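Local atomic coordinates of response regulator receiver domain protein (CheY) (Rhodospirillum rubrum, PDB entry 3HEB), a protein that probably accepts a phosphoryl group as a CheY-like receiver in two-component signalling, switching a transcriptional or other regulatory output. Residues A[79-82]-A[86-89]; A[43-48]-A[57-62]. All blocks are in the same frame, centred on the assembly; numbering follows the deposited sequence.

Contact 1. Residues A[79-82]-A[86-89]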
loop_
_atom_site.group_PDB
_atom_site.type_symbol
_atom_site.label_atom_id
_atom_site.label_comp_id
_atom_site.label_asym_id
_atom_site.label_seq_id
_atom_site.Cartn_x
_atom_site.Cartn_y
_atom_site.Cartn_z
ATOM N N LYS A 79 3.804 12.454 8.049
ATOM C CA LYS A 79 2.889 13.581 7.954
ATOM C C LYS A 79 3.386 14.611 6.957
ATOM O O LYS A 79 2.614 15.123 6.152
ATOM C CB LYS A 79 2.702 14.240 9.325
ATOM C CG LYS A 79 1.888 15.525 9.276
ATOM C CD LYS A 79 1.486 16.026 10.667
ATOM C CE LYS A 79 0.370 15.171 11.264
ATOM N NZ LYS A 79 -0.096 15.625 12.616
ATOM N N LEU A 80 4.680 14.909 7.015
ATOM C CA LEU A 80 5.289 15.893 6.122
ATOM C C LEU A 80 5.329 15.445 4.671
ATOM O O LEU A 80 5.133 16.249 3.766
ATOM C CB LEU A 80 6.711 16.211 6.586
ATOM C CG LEU A 80 6.867 16.844 7.971
ATOM C CD1 LEU A 80 8.335 17.142 8.220
ATOM C CD2 LEU A 80 6.051 18.134 8.058
ATOM N N VAL A 81 5.592 14.158 4.460
ATOM C CA VAL A 81 5.672 13.583 3.120
ATOM C C VAL A 81 4.323 13.552 2.422
ATOM O O VAL A 81 4.234 13.846 1.226
ATOM C CB VAL A 81 6.206 12.127 3.167
ATOM C CG1 VAL A 81 6.127 11.495 1.775
ATOM C CG2 VAL A 81 7.633 12.110 3.676
ATOM N N LYS A 82 3.282 13.202 3.177
ATOM C CA LYS A 82 1.929 13.095 2.642
ATOM C C LYS A 82 1.146 14.395 2.532
ATOM O O LYS A 82 0.027 14.401 2.013
ATOM C CB LYS A 82 1.117 12.075 3.457
ATOM C CG LYS A 82 1.534 10.625 3.236
ATOM C CD LYS A 82 1.405 10.219 1.764
ATOM C CE LYS A 82 1.967 8.825 1.515
ATOM N NZ LYS A 82 1.904 8.439 0.069
ATOM N N HIS A 86 5.041 17.520 -3.832
ATOM C CA HIS A 86 6.057 16.760 -4.559
ATOM C C HIS A 86 6.568 15.489 -3.890
ATOM O O HIS A 86 7.558 14.915 -4.343
ATOM C CB HIS A 86 7.256 17.660 -4.904
ATOM C CG HIS A 86 6.868 18.993 -5.458
ATOM N ND1 HIS A 86 6.746 20.119 -4.680
ATOM C CD2 HIS A 86 6.544 19.378 -6.724
ATOM C CE1 HIS A 86 6.364 21.144 -5.428
ATOM N NE2 HIS A 86 6.237 20.709 -6.674
ATOM N N THR A 87 5.900 15.041 -2.830
ATOM C CA THR A 87 6.324 13.830 -2.130
ATOM C C THR A 87 5.160 12.954 -1.686
ATOM O O THR A 87 5.333 11.764 -1.438
ATOM C CB THR A 87 7.145 14.160 -0.871
ATOM O OG1 THR A 87 6.350 14.962 0.016
ATOM C CG2 THR A 87 8.420 14.895 -1.232
ATOM N N ARG A 88 3.976 13.540 -1.581
ATOM C CA ARG A 88 2.810 12.794 -1.128
ATOM C C ARG A 88 2.407 11.610 -1.991
ATOM O O ARG A 88 1.923 10.607 -1.477
ATOM C CB ARG A 88 1.612 13.733 -0.968
ATOM C CG ARG A 88 1.161 14.420 -2.243
ATOM C CD ARG A 88 0.021 15.363 -1.930
ATOM N NE ARG A 88 -0.374 16.166 -3.079
ATOM C CZ ARG A 88 -1.199 17.204 -3.002
ATOM N NH1 ARG A 88 -1.718 17.549 -1.832
ATOM N NH2 ARG A 88 -1.482 17.914 -4.088
ATOM N N ARG A 89 2.602 11.719 -3.298
ATOM C CA ARG A 89 2.229 10.634 -4.192
ATOM C C ARG A 89 3.170 9.444 -4.025
ATOM O O ARG A 89 2.912 8.361 -4.549
ATOM C CB ARG A 89 2.244 11.119 -5.638
ATOM C CG ARG A 89 1.571 10.169 -6.611
ATOM C CD ARG A 89 1.591 10.741 -8.013
ATOM N NE ARG A 89 0.723 11.909 -8.140
ATOM C CZ ARG A 89 0.812 12.787 -9.132
ATOM N NH1 ARG A 89 1.730 12.631 -10.072
ATOM N NH2 ARG A 89 -0.018 13.814 -9.191
#
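The ammonium of K82 is gripped by two backbone carbonyls of the loop that follows its own helix: NZ donates to R88 O at 2.7 Å and also to S90 O. Its approach to R88 O is fairly direct, with a C=O...N angle of 156°, though the nitrogen is tilted out of the carbonyl plane. CB of K82 points away from the loop; the chain turns back through a bend at chi2, which carries CD to 3.3 Å from R88 O and lays the aliphatic part alongside R88. A lysine suits this place because its flexible chain can double back along the loop and deliver one charged group to two loop carbonyls. A methionine in its place would probably leave the carbonyls of R88 and S90 without their charged donor, so that the tie between loop and helix would rest more on T87.

The second link runs the other way. T87 OG1 donates to V81 O at 2.7 Å, meeting the oxygen in the carbonyl plane, on a lone pair. The chi1 of T87, 59°, sets the hydroxyl between its backbone N and carbonyl carbon, facing the helix, while CB packs 3.9 Å from V81 CG1. Together these bonds fasten the C-terminal end of helix 74-83 to the loop leading into strand 92-96, the alpha-to-beta half of a right-handed beta-alpha-beta crossover in the CheY-like receiver fold. V81, branched and buried, sends CG1 to within 3.3 Å of T87 O and also packs on V92 of that strand. R88 lays CB 3.4 Å from K82 O, then extends away to a salt bridge with E145, whereas R89 pairs with D109 of the second subunit.

Contact 2. Residues A[43-48]-A[57-62]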
loop_
_atom_site.group_PDB
_atom_site.type_symbol
_atom_site.label_atom_id
_atom_site.label_comp_id
_atom_site.label_asym_id
_atom_site.label_seq_id
_atom_site.Cartn_x
_atom_site.Cartn_y
_atom_site.Cartn_z
ATOM N N LEU A 43 14.780 13.813 5.756
ATOM C CA LEU A 43 13.901 14.900 5.347
ATOM C C LEU A 43 14.679 15.860 4.444
ATOM O O LEU A 43 14.118 16.458 3.526
ATOM C CB LEU A 43 13.359 15.653 6.566
ATOM C CG LEU A 43 12.339 14.914 7.434
ATOM C CD1 LEU A 43 12.057 15.726 8.692
ATOM C CD2 LEU A 43 11.053 14.692 6.649
ATOM N N ASN A 44 15.975 16.005 4.711
ATOM C CA ASN A 44 16.826 16.874 3.900
ATOM C C ASN A 44 16.793 16.448 2.430
ATOM O O ASN A 44 16.579 17.262 1.531
ATOM C CB ASN A 44 18.267 16.817 4.391
ATOM C CG ASN A 44 19.231 17.406 3.391
ATOM O OD1 ASN A 44 19.182 18.601 3.100
ATOM N ND2 ASN A 44 20.106 16.566 2.840
ATOM N N TYR A 45 17.015 15.157 2.206
ATOM C CA TYR A 45 17.022 14.580 0.868
ATOM C C TYR A 45 15.673 14.730 0.171
ATOM O O TYR A 45 15.596 15.108 -0.995
ATOM C CB TYR A 45 17.386 13.095 0.959
ATOM C CG TYR A 45 17.172 12.335 -0.331
ATOM C CD1 TYR A 45 18.015 12.539 -1.430
ATOM C CD2 TYR A 45 16.107 11.442 -0.470
ATOM C CE1 TYR A 45 17.806 11.882 -2.633
ATOM C CE2 TYR A 45 15.885 10.773 -1.677
ATOM C CZ TYR A 45 16.739 11.001 -2.756
ATOM O OH TYR A 45 16.522 10.365 -3.956
ATOM N N LEU A 46 14.611 14.428 0.908
ATOM C CA LEU A 46 13.250 14.486 0.398
ATOM C C LEU A 46 12.709 15.887 0.126
ATOM O O LEU A 46 11.978 16.096 -0.845
ATOM C CB LEU A 46 12.321 13.779 1.382
ATOM C CG LEU A 46 11.775 12.376 1.081
ATOM C CD1 LEU A 46 12.672 11.620 0.118
ATOM C CD2 LEU A 46 11.611 11.629 2.407
ATOM N N PHE A 47 13.055 16.843 0.982
ATOM C CA PHE A 47 12.552 18.201 0.826
ATOM C C PHE A 47 13.575 19.234 0.364
ATOM O O PHE A 47 13.203 20.306 -0.118
ATOM C CB PHE A 47 11.896 18.661 2.134
ATOM C CG PHE A 47 10.713 17.829 2.535
ATOM C CD1 PHE A 47 10.855 16.780 3.439
ATOM C CD2 PHE A 47 9.459 18.068 1.967
ATOM C CE1 PHE A 47 9.763 15.979 3.771
ATOM C CE2 PHE A 47 8.357 17.271 2.291
ATOM C CZ PHE A 47 8.510 16.226 3.193
ATOM N N GLY A 48 14.856 18.907 0.498
ATOM C CA GLY A 48 15.899 19.829 0.079
ATOM C C GLY A 48 16.237 20.843 1.154
ATOM O O GLY A 48 15.581 20.898 2.195
ATOM N N ALA A 57 10.106 16.621 -6.713
ATOM C CA ALA A 57 9.204 16.779 -7.855
ATOM C C ALA A 57 9.533 15.870 -9.040
ATOM O O ALA A 57 10.632 15.927 -9.613
ATOM C CB ALA A 57 9.209 18.224 -8.309
ATOM N N GLY A 58 8.577 15.029 -9.415
ATOM C CA GLY A 58 8.788 14.128 -10.538
ATOM C C GLY A 58 9.571 12.868 -10.216
ATOM O O GLY A 58 9.879 12.075 -11.110
ATOM N N ARG A 59 9.909 12.677 -8.947
ATOM C CA ARG A 59 10.647 11.489 -8.552
ATOM C C ARG A 59 9.721 10.298 -8.347
ATOM O O ARG A 59 8.566 10.441 -7.925
ATOM C CB ARG A 59 11.411 11.721 -7.253
ATOM C CG ARG A 59 12.708 12.488 -7.377
ATOM C CD ARG A 59 13.313 12.661 -5.984
ATOM N NE ARG A 59 14.651 13.239 -6.005
ATOM C CZ ARG A 59 15.324 13.596 -4.915
ATOM N NH1 ARG A 59 14.776 13.439 -3.709
ATOM N NH2 ARG A 59 16.550 14.100 -5.029
ATOM N N ALA A 60 10.247 9.120 -8.649
ATOM C CA ALA A 60 9.507 7.888 -8.474
ATOM C C ALA A 60 10.272 7.194 -7.365
ATOM O O ALA A 60 11.345 6.648 -7.602
ATOM C CB ALA A 60 9.531 7.059 -9.757
ATOM N N GLN A 61 9.725 7.222 -6.155
ATOM C CA GLN A 61 10.398 6.628 -5.005
ATOM C C GLN A 61 9.455 5.967 -4.005
ATOM O O GLN A 61 8.341 6.425 -3.792
ATOM C CB GLN A 61 11.191 7.724 -4.294
ATOM C CG GLN A 61 10.336 8.961 -4.068
ATOM C CD GLN A 61 11.094 10.126 -3.496
ATOM O OE1 GLN A 61 12.317 10.166 -3.547
ATOM N NE2 GLN A 61 10.361 11.100 -2.962
ATOM N N LEU A 62 9.921 4.879 -3.400
ATOM C CA LEU A 62 9.157 4.164 -2.381
ATOM C C LEU A 62 9.951 4.410 -1.102
ATOM O O LEU A 62 11.180 4.351 -1.116
ATOM C CB LEU A 62 9.112 2.655 -2.666
ATOM C CG LEU A 62 8.555 1.817 -1.500
ATOM C CD1 LEU A 62 7.091 1.494 -1.749
ATOM C CD2 LEU A 62 9.325 0.538 -1.360
HETATM O O HOH W 1 18.254 15.674 -2.438
#
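Helix 39-47 ends at G48, whose positive phi (85°) suits glycine, and beyond it the backbone of 57-62 comes in as an irregular segment that becomes strand 61-65; Y45 and R59 make the main bridge between the two. The guanidinium of R59 lies flat on one face of the Y45 ring in a cation-pi stack, centres 4.2 Å apart and planes at 21°. NH1 sits 3.3 Å from Y45 CZ, offset toward the rim. A flat guanidinium suits a flat ring, since one N-H still reaches backbone: NH1 also donates to Y45 O at 3.3 Å, coming from above the carbonyl plane, and a water that donates to that oxygen adds a weak link to NH2. With CG anti to the backbone N (chi1 169°), Y45 sends its ring across to the arginine, which reaches it by an extended chain.

This joins the end of a helix to the next strand of the doubly wound alpha/beta receiver fold, where 61-65 is the central strand. Q61 brings its amide to L46: NE2 lies 3.9 Å from CD1 and makes a weak bond to S90 OG. Its OE1, near Y45 CE2, is buried without a polar partner.

Overall arrangement
Both contacts are partly buried: V81 and T87 in contact 1 and L46 and Q61 in contact 2 are buried, whereas K82, R88, Y45 and R59 are partly exposed. Their centres lie about 9 Å apart, on the same side of the chain's centre. They follow in series: contact 2 ties helix 39-47 to the segment entering strand 61-65, contact 1 ties helix 74-83 to the loop before strand 92-96. Contact 1 relies on side-chain donors to backbone carbonyls, contact 2 on an aromatic-guanidinium stack helped by a long hydrogen bond and a water. They meet through packing, F47 CZ lying 3.4 Å from L80 O. Of the two, contact 1 alone is touched by the second subunit.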